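Local coordinates for protein similar to sp|P32453 Saccharomyces cerevisiae YNL315c ATP11 (Candida glabrata CBS 138, PDB 2P4F) that probably acts as a mitochondrial chaperone that binds unfolded protein, as family members do in holding an F1 ATP synthase subunit before assembly, at residues Q273-E276 / D277-G281; Y99-L102 / D103-L106; D113-K116 / Q117-E120; Y148-A151 / V152-L156. All blocks are in the same frame, centred on the assembly; numbering follows the deposited sequence.

Interaction 1: residues Q273-E276 / D277-G281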
# COMPACT_ATOMS: atom_id res chain seq x y z
N GLN A 273 -7.19 9.76 -12.98
CA GLN A 273 -7.14 9.59 -14.44
C GLN A 273 -5.74 9.17 -14.89
O GLN A 273 -5.57 8.38 -15.82
CB GLN A 273 -7.53 10.92 -15.13
CG GLN A 273 -7.59 10.77 -16.66
CD GLN A 273 -8.75 9.89 -17.08
OE1 GLN A 273 -9.90 10.10 -16.69
NE2 GLN A 273 -8.50 8.84 -17.88
N LEU A 274 -4.71 9.71 -14.20
CA LEU A 274 -3.36 9.30 -14.59
C LEU A 274 -3.11 7.83 -14.27
O LEU A 274 -2.42 7.09 -15.03
CB LEU A 274 -2.33 10.13 -13.82
CG LEU A 274 -0.90 10.05 -14.30
CD1 LEU A 274 -0.73 10.65 -15.70
CD2 LEU A 274 0.04 10.72 -13.28
N LEU A 275 -3.60 7.39 -13.12
CA LEU A 275 -3.50 5.97 -12.73
C LEU A 275 -4.18 5.10 -13.80
O LEU A 275 -3.64 4.04 -14.27
CB LEU A 275 -4.16 5.76 -11.36
CG LEU A 275 -4.31 4.29 -10.94
CD1 LEU A 275 -2.94 3.68 -10.70
CD2 LEU A 275 -5.18 4.24 -9.69
N GLU A 276 -5.38 5.51 -14.19
CA GLU A 276 -6.10 4.69 -15.19
C GLU A 276 -5.39 4.71 -16.52
O GLU A 276 -5.22 3.69 -17.20
CB GLU A 276 -7.56 5.18 -15.32
CG GLU A 276 -8.34 4.91 -14.02
CD GLU A 276 -9.74 5.46 -14.06
OE1 GLU A 276 -10.04 6.38 -14.87
OE2 GLU A 276 -10.59 4.95 -13.27
N ASP A 277 -4.90 5.89 -16.93
CA ASP A 277 -4.20 5.96 -18.21
C ASP A 277 -2.95 5.11 -18.23
O ASP A 277 -2.63 4.46 -19.26
CB ASP A 277 -3.81 7.42 -18.48
CG ASP A 277 -4.99 8.25 -18.94
OD1 ASP A 277 -6.05 7.72 -19.32
OD2 ASP A 277 -4.84 9.50 -18.90
N PHE A 278 -2.22 5.07 -17.11
CA PHE A 278 -1.04 4.20 -17.05
C PHE A 278 -1.48 2.74 -17.26
O PHE A 278 -0.89 2.01 -18.07
CB PHE A 278 -0.36 4.37 -15.68
CG PHE A 278 0.88 3.48 -15.57
CD1 PHE A 278 2.11 3.91 -16.06
CD2 PHE A 278 0.78 2.24 -14.94
CE1 PHE A 278 3.20 3.08 -15.93
CE2 PHE A 278 1.87 1.39 -14.82
CZ PHE A 278 3.08 1.84 -15.30
N ASN A 279 -2.50 2.30 -16.50
CA ASN A 279 -2.86 0.88 -16.54
C ASN A 279 -3.51 0.45 -17.84
O ASN A 279 -3.49 -0.74 -18.18
CB ASN A 279 -3.78 0.57 -15.34
CG ASN A 279 -2.89 0.35 -14.12
OD1 ASN A 279 -2.44 -0.80 -13.82
ND2 ASN A 279 -2.63 1.43 -13.38
N LYS A 280 -4.07 1.38 -18.57
CA LYS A 280 -4.68 1.00 -19.86
C LYS A 280 -3.70 1.29 -20.99
O LYS A 280 -4.02 1.01 -22.16
CB LYS A 280 -6.05 1.64 -19.98
CG LYS A 280 -7.20 1.02 -19.17
CD LYS A 280 -7.99 2.09 -18.43
CE LYS A 280 -8.76 1.67 -17.21
NZ LYS A 280 -8.03 1.45 -15.92
N GLY A 281 -2.48 1.79 -20.68
CA GLY A 281 -1.51 1.98 -21.76
C GLY A 281 -1.85 3.16 -22.67
O GLY A 281 -1.45 3.20 -23.83
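Gln273 and Asp277 meet one turn apart in the last stretch of helix 266-280, whose carboxyl end is closed by a Schellman motif at Gly281. The backbone O of Gln273 is satisfied by Asp277 N at 2.8 Å, and the two side chains add a link of their own, with Gln273 NE2 donating to Asp277 OD1 across 3.1 Å. With CG of Gln273 anti to the backbone N, the bend at chi2 (68°) carries the amide forward, toward the next turn, to the carboxylate of Asp277. The acceptor lies in the plane of this amide, yet NE2 meets OD1 from above the carboxylate plane, the amide and carboxylate planes being 47° apart.

In the next step of the ladder Leu274 O takes Phe278 N at 2.9 Å. The Phe278 ring leads off to strand 156-162 and makes an edge-to-face pair with Phe285. Leu275 O has two donors, both from Asn279: the backbone N at 3.0 Å and the side-chain ND2 at 2.9 Å. They arrive from opposite faces of the carbonyl plane, and the ND2 bond is almost straight (176°). Glu276 O takes Lys280 N at 2.9 Å. The ND2 of Asn279 is also bonded to Leu156 O, where the strand begins. The amide of Asn279 therefore serves helix and strand at once, while Leu275 CD1 packs 3.5 Å from Asn279 ND2.

Interaction 2: residues Y99-L102 / D103-L106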
# COMPACT_ATOMS: atom_id res chain seq x y z
N TYR A 99 1.75 -17.28 1.88
CA TYR A 99 1.78 -15.95 2.47
C TYR A 99 1.13 -16.05 3.84
O TYR A 99 0.29 -16.94 4.07
CB TYR A 99 1.04 -14.91 1.62
CG TYR A 99 -0.38 -15.36 1.32
CD1 TYR A 99 -1.44 -14.97 2.12
CD2 TYR A 99 -0.63 -16.18 0.23
CE1 TYR A 99 -2.74 -15.36 1.89
CE2 TYR A 99 -1.93 -16.57 -0.01
CZ TYR A 99 -2.98 -16.17 0.80
OH TYR A 99 -4.27 -16.56 0.55
N LYS A 100 1.54 -15.14 4.70
CA LYS A 100 0.97 -15.13 6.04
C LYS A 100 -0.35 -14.38 6.03
O LYS A 100 -0.47 -13.34 5.37
CB LYS A 100 1.93 -14.51 7.07
CG LYS A 100 3.12 -15.45 7.19
CD LYS A 100 3.89 -15.22 8.45
CE LYS A 100 5.21 -15.97 8.35
NZ LYS A 100 6.28 -15.16 8.97
N THR A 101 -1.32 -14.91 6.71
CA THR A 101 -2.58 -14.22 6.89
C THR A 101 -2.73 -13.68 8.31
O THR A 101 -1.81 -13.91 9.12
CB THR A 101 -3.79 -15.14 6.58
OG1 THR A 101 -3.89 -16.14 7.59
CG2 THR A 101 -3.61 -15.81 5.23
N LEU A 102 -3.84 -12.99 8.56
CA LEU A 102 -3.95 -12.37 9.88
C LEU A 102 -3.82 -13.41 10.99
O LEU A 102 -3.17 -13.10 12.01
CB LEU A 102 -5.28 -11.60 9.97
CG LEU A 102 -5.47 -10.87 11.31
CD1 LEU A 102 -4.31 -9.91 11.63
CD2 LEU A 102 -6.77 -10.10 11.27
N ASP A 103 -4.42 -14.60 10.75
CA ASP A 103 -4.38 -15.63 11.82
C ASP A 103 -2.97 -16.05 12.21
O ASP A 103 -2.70 -16.55 13.31
CB ASP A 103 -5.18 -16.83 11.33
CG ASP A 103 -5.49 -17.83 12.43
OD1 ASP A 103 -6.17 -17.52 13.42
OD2 ASP A 103 -5.04 -18.99 12.24
N ASP A 104 -2.01 -15.91 11.28
CA ASP A 104 -0.61 -16.22 11.60
C ASP A 104 0.02 -15.20 12.53
O ASP A 104 1.07 -15.45 13.13
CB ASP A 104 0.19 -16.26 10.29
CG ASP A 104 -0.25 -17.40 9.38
OD1 ASP A 104 -0.39 -18.55 9.91
OD2 ASP A 104 -0.46 -17.19 8.17
N TYR A 105 -0.57 -14.02 12.69
CA TYR A 105 -0.03 -13.00 13.56
C TYR A 105 -0.86 -12.85 14.84
O TYR A 105 -0.29 -12.69 15.92
CB TYR A 105 -0.05 -11.65 12.84
CG TYR A 105 0.74 -11.59 11.55
CD1 TYR A 105 2.08 -11.93 11.50
CD2 TYR A 105 0.14 -11.14 10.38
CE1 TYR A 105 2.83 -11.87 10.31
CE2 TYR A 105 0.85 -11.07 9.20
CZ TYR A 105 2.17 -11.42 9.15
OH TYR A 105 2.89 -11.34 7.97
N LEU A 106 -2.19 -12.87 14.69
CA LEU A 106 -3.12 -12.77 15.82
C LEU A 106 -4.19 -13.85 15.61
O LEU A 106 -4.86 -13.76 14.55
CB LEU A 106 -3.87 -11.44 15.94
CG LEU A 106 -3.06 -10.17 16.09
CD1 LEU A 106 -3.97 -8.95 16.04
CD2 LEU A 106 -2.26 -10.19 17.39
O HOH W 1 -0.61 -18.63 6.01
O HOH W 2 -6.37 -15.21 8.71
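Tyr99 reaches Asp104 through a water that donates to both, 2.7 Å from Tyr99 O and 2.6 Å from Asp104 OD2. At Lys100 the aliphatic chain crosses the phenol of Tyr105 at about a right angle, CB lying 3.4 Å from Tyr105 OH; that hydroxyl is bonded to Gln218 of the sheet. Thr101 carries the polar core. Its backbone N donates to Asp104 OD2 at 2.8 Å, on the anti side of the carboxylate, which reaches back because CG of Asp104 sits beside its own backbone N (chi1 -65°). In return Asp104 N donates to Thr101 O at 3.0 Å. Thr101 OG1 is joined by a second water to Asp103 N. Leu102, whose side chain turns inward against Trp123 and Leu231, offers its O to Tyr105 N at 2.8 Å and to Leu106 N at 2.9 Å. The short, weakly bonded helix 102-105 thus begins with a side chain from its first turn folded back on the preceding loop. Gripped by a backbone N-H and a water at this amino end, the Asp104 carboxylate is in surroundings that would suit a negative charge.

Interaction 3: residues D113-K116 / Q117-E120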
# COMPACT_ATOMS: atom_id res chain seq x y z
N ASP A 113 -14.00 -11.74 20.24
CA ASP A 113 -14.90 -10.93 21.07
C ASP A 113 -14.20 -9.66 21.54
O ASP A 113 -14.83 -8.92 22.32
CB ASP A 113 -15.44 -11.79 22.21
CG ASP A 113 -16.56 -12.72 21.64
OD1 ASP A 113 -17.58 -12.24 21.04
OD2 ASP A 113 -16.33 -13.93 21.75
N LEU A 114 -12.96 -9.41 21.06
CA LEU A 114 -12.32 -8.15 21.45
C LEU A 114 -13.01 -6.97 20.78
O LEU A 114 -13.59 -7.13 19.69
CB LEU A 114 -10.83 -8.17 21.10
CG LEU A 114 -10.04 -9.21 21.92
CD1 LEU A 114 -8.56 -9.09 21.52
CD2 LEU A 114 -10.25 -9.01 23.40
N SER A 115 -12.89 -5.77 21.38
CA SER A 115 -13.40 -4.57 20.72
C SER A 115 -12.44 -4.13 19.62
O SER A 115 -11.29 -4.60 19.53
CB SER A 115 -13.53 -3.47 21.75
OG SER A 115 -12.21 -3.06 22.15
N LYS A 116 -12.94 -3.20 18.80
CA LYS A 116 -12.06 -2.63 17.74
C LYS A 116 -10.78 -2.06 18.35
O LYS A 116 -9.65 -2.22 17.82
CB LYS A 116 -12.84 -1.56 16.98
CG LYS A 116 -14.04 -2.05 16.19
CD LYS A 116 -14.53 -0.84 15.36
CE LYS A 116 -15.78 -1.03 14.56
NZ LYS A 116 -15.77 0.10 13.53
N GLN A 117 -10.90 -1.34 19.46
CA GLN A 117 -9.72 -0.71 20.09
C GLN A 117 -8.77 -1.77 20.64
O GLN A 117 -7.57 -1.63 20.50
CB GLN A 117 -10.15 0.25 21.21
CG GLN A 117 -8.95 0.82 21.94
CD GLN A 117 -9.22 2.05 22.78
OE1 GLN A 117 -9.10 3.18 22.31
NE2 GLN A 117 -9.56 1.79 24.04
N GLU A 118 -9.36 -2.80 21.26
CA GLU A 118 -8.48 -3.87 21.79
C GLU A 118 -7.74 -4.56 20.67
O GLU A 118 -6.55 -4.83 20.83
CB GLU A 118 -9.37 -4.87 22.54
CG GLU A 118 -9.81 -4.21 23.88
CD GLU A 118 -10.92 -4.98 24.57
OE1 GLU A 118 -11.71 -5.75 23.98
OE2 GLU A 118 -11.02 -4.79 25.82
N VAL A 119 -8.40 -4.84 19.54
CA VAL A 119 -7.66 -5.42 18.41
C VAL A 119 -6.55 -4.50 17.93
O VAL A 119 -5.42 -4.96 17.65
CB VAL A 119 -8.61 -5.71 17.23
CG1 VAL A 119 -7.80 -6.18 15.98
CG2 VAL A 119 -9.64 -6.78 17.65
N GLU A 120 -6.87 -3.19 17.82
CA GLU A 120 -5.85 -2.21 17.41
C GLU A 120 -4.68 -2.21 18.39
O GLU A 120 -3.52 -2.18 17.95
CB GLU A 120 -6.43 -0.82 17.26
CG GLU A 120 -5.35 0.19 16.88
CD GLU A 120 -5.89 1.55 16.44
OE1 GLU A 120 -7.13 1.71 16.30
OE2 GLU A 120 -5.09 2.50 16.24
O HOH W 3 -9.42 0.58 16.35
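Ser115 and Glu118 form a capping box at the start of helix 116-126, Ser115 holding the N-cap position on the surface of the protein. Glu118 can be followed outward. Its CB packs 3.4 Å from Ser115 OG, with CG set beside the backbone N (chi1 -73°) so that the chain runs back toward the cap. CG comes closer still to the hydroxyl, 3.2 Å from Ser115 OG, and CD continues past the same oxygen. At the tip OE1 accepts from Ser115 N at 2.9 Å in a nearly straight bond (174°), reached on the anti side of the carboxylate. Leu114 CD2 borders the same atom, 3.6 Å from Glu118 OE1, its side chain crossing that of Glu118 at about a right angle.

The reciprocal half of the box is Glu118 N donating to Ser115 OG at 3.0 Å. The oxygen is placed for this by chi1 of 69°, which tucks it between the backbone N and the carbonyl carbon. Just outside the box Leu114 CB meets Val119 CG2 at 3.9 Å, a hydrophobic staple across the helix start; Val119 itself faces inward onto Leu223 and Leu231. Val119 N, bonded to Ser115 O, and Glu120 N, bonded to Lys116 O, open the regular helical ladder. Glu120 divides its carboxylate: OE2 makes a salt bridge with Arg124, one turn on, whereas OE1 takes a water at 2.6 Å that also donates, weakly, to Lys116 O at 3.2 Å.

Interaction 4: residues Y148-A151 / V152-L156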
# COMPACT_ATOMS: atom_id res chain seq x y z
N TYR A 148 -9.23 -0.51 -2.67
CA TYR A 148 -9.26 -1.90 -3.15
C TYR A 148 -9.85 -1.99 -4.56
O TYR A 148 -9.35 -2.70 -5.43
CB TYR A 148 -10.14 -2.70 -2.17
CG TYR A 148 -10.11 -4.19 -2.24
CD1 TYR A 148 -9.25 -4.94 -3.03
CD2 TYR A 148 -11.01 -4.92 -1.46
CE1 TYR A 148 -9.26 -6.32 -3.07
CE2 TYR A 148 -11.01 -6.28 -1.49
CZ TYR A 148 -10.16 -6.99 -2.27
OH TYR A 148 -10.23 -8.36 -2.25
N LYS A 149 -10.92 -1.23 -4.78
CA LYS A 149 -11.60 -1.31 -6.09
C LYS A 149 -10.67 -0.76 -7.17
O LYS A 149 -10.54 -1.38 -8.25
CB LYS A 149 -12.96 -0.60 -6.00
CG LYS A 149 -14.04 -1.45 -5.31
CD LYS A 149 -13.63 -2.25 -4.10
CE LYS A 149 -14.73 -2.96 -3.35
NZ LYS A 149 -14.59 -4.44 -3.32
N TYR A 150 -10.00 0.36 -6.87
CA TYR A 150 -9.07 0.90 -7.89
C TYR A 150 -7.87 -0.01 -8.04
O TYR A 150 -7.34 -0.10 -9.16
CB TYR A 150 -8.60 2.29 -7.50
CG TYR A 150 -9.60 3.37 -7.86
CD1 TYR A 150 -9.71 3.77 -9.19
CD2 TYR A 150 -10.40 3.98 -6.91
CE1 TYR A 150 -10.60 4.76 -9.59
CE2 TYR A 150 -11.30 4.99 -7.29
CZ TYR A 150 -11.38 5.35 -8.62
OH TYR A 150 -12.25 6.31 -9.04
N ALA A 151 -7.41 -0.67 -7.00
CA ALA A 151 -6.19 -1.51 -7.05
C ALA A 151 -6.47 -2.71 -7.95
O ALA A 151 -5.56 -3.13 -8.70
CB ALA A 151 -5.81 -1.93 -5.66
N VAL A 152 -7.64 -3.31 -7.86
CA VAL A 152 -7.91 -4.50 -8.71
C VAL A 152 -7.86 -4.12 -10.19
O VAL A 152 -7.28 -4.80 -11.03
CB VAL A 152 -9.28 -5.13 -8.37
CG1 VAL A 152 -9.70 -6.11 -9.46
CG2 VAL A 152 -9.21 -5.81 -7.00
N LYS A 153 -8.48 -2.98 -10.52
CA LYS A 153 -8.56 -2.56 -11.94
C LYS A 153 -7.25 -1.93 -12.40
O LYS A 153 -7.05 -1.92 -13.61
CB LYS A 153 -9.70 -1.52 -12.08
CG LYS A 153 -11.06 -2.23 -11.97
CD LYS A 153 -12.24 -1.35 -12.13
CE LYS A 153 -13.41 -2.30 -12.48
NZ LYS A 153 -12.85 -3.69 -12.61
N ASN A 154 -6.41 -1.42 -11.52
CA ASN A 154 -5.22 -0.66 -11.87
C ASN A 154 -4.03 -1.12 -11.03
O ASN A 154 -3.53 -0.33 -10.24
CB ASN A 154 -5.47 0.84 -11.62
CG ASN A 154 -6.68 1.37 -12.40
OD1 ASN A 154 -6.57 1.67 -13.59
ND2 ASN A 154 -7.80 1.46 -11.69
N PRO A 155 -3.63 -2.36 -11.15
CA PRO A 155 -2.72 -2.96 -10.16
C PRO A 155 -1.27 -2.55 -10.27
O PRO A 155 -0.48 -2.96 -9.40
CB PRO A 155 -2.89 -4.48 -10.38
CG PRO A 155 -3.19 -4.58 -11.86
CD PRO A 155 -4.10 -3.38 -12.12
N LEU A 156 -0.88 -1.75 -11.27
CA LEU A 156 0.52 -1.38 -11.42
C LEU A 156 0.61 0.13 -11.49
O LEU A 156 -0.23 0.77 -12.14
CB LEU A 156 1.08 -2.03 -12.69
CG LEU A 156 2.59 -1.82 -12.91
CD1 LEU A 156 3.39 -2.52 -11.82
CD2 LEU A 156 3.01 -2.32 -14.31
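Tyr150 and Asn154 each carry CG beside the backbone N, with chi1 of -81° and -57°, and, four residues apart, their side chains run alongside one another and point the same way. Asn154 ND2 lies at the edge of the Tyr150 ring, in its plane and 3.9 Å from CD1, with the amide turned 31° from the ring. The same nitrogen donates to Tyr150 O at 3.0 Å, in the carbonyl plane and on a lone pair. Tyr150 O also receives Asn154 N at 2.9 Å, but that bond is weak because it is strongly bent. Asn154 N has a further weak bond to Ala151 O at 3.4 Å, so the side-chain amide reinforces a turn whose backbone bonds to Asn154 N are weak.

Two residues earlier the helix is still regular: Val152 N donates to Tyr148 O at 3.0 Å. Beside this bond Val152 CG2 touches Tyr148 CE1 at 4.0 Å, a modest apolar contact approached obliquely to the ring. Then the ladder slackens, and Lys153 N makes only a weak bond to Lys149 O. Pro155 has no N-H to give, and Pro155 CA lies 3.2 Å from Ala151 O. The methyl of Ala151 is buried against Trp186 and Phe188 of the sheet, while Tyr150 packs on Ile272 and Glu276 of helix 266-280. Asn154 is the first residue to leave helical geometry, and the Asn-Pro step turns the chain into strand 156-162: the arrangement is a helix C terminus passing into an edge strand of the antiparallel half barrel.

From the N terminus the contacts come in the order 2, 3, 4, 1, each closing only a local turn; none nests within or crosses another. Interaction 2 starts helix 102-105 and interaction 3 starts helix 116-126; their centres are about 17 Å apart, on one side of the chain's centre. Interactions 4 and 1 are both helix C termini. Although over a hundred residues separate them in sequence, they touch, with centres about 11 Å apart, and Asn279 ND2 lies 2.8 Å from Leu156 O. Together they tie helices 140-153 and 266-280 to edge strand 156-162. Interaction 1 lies on the opposite side of the chain's centre from interactions 2 and 3.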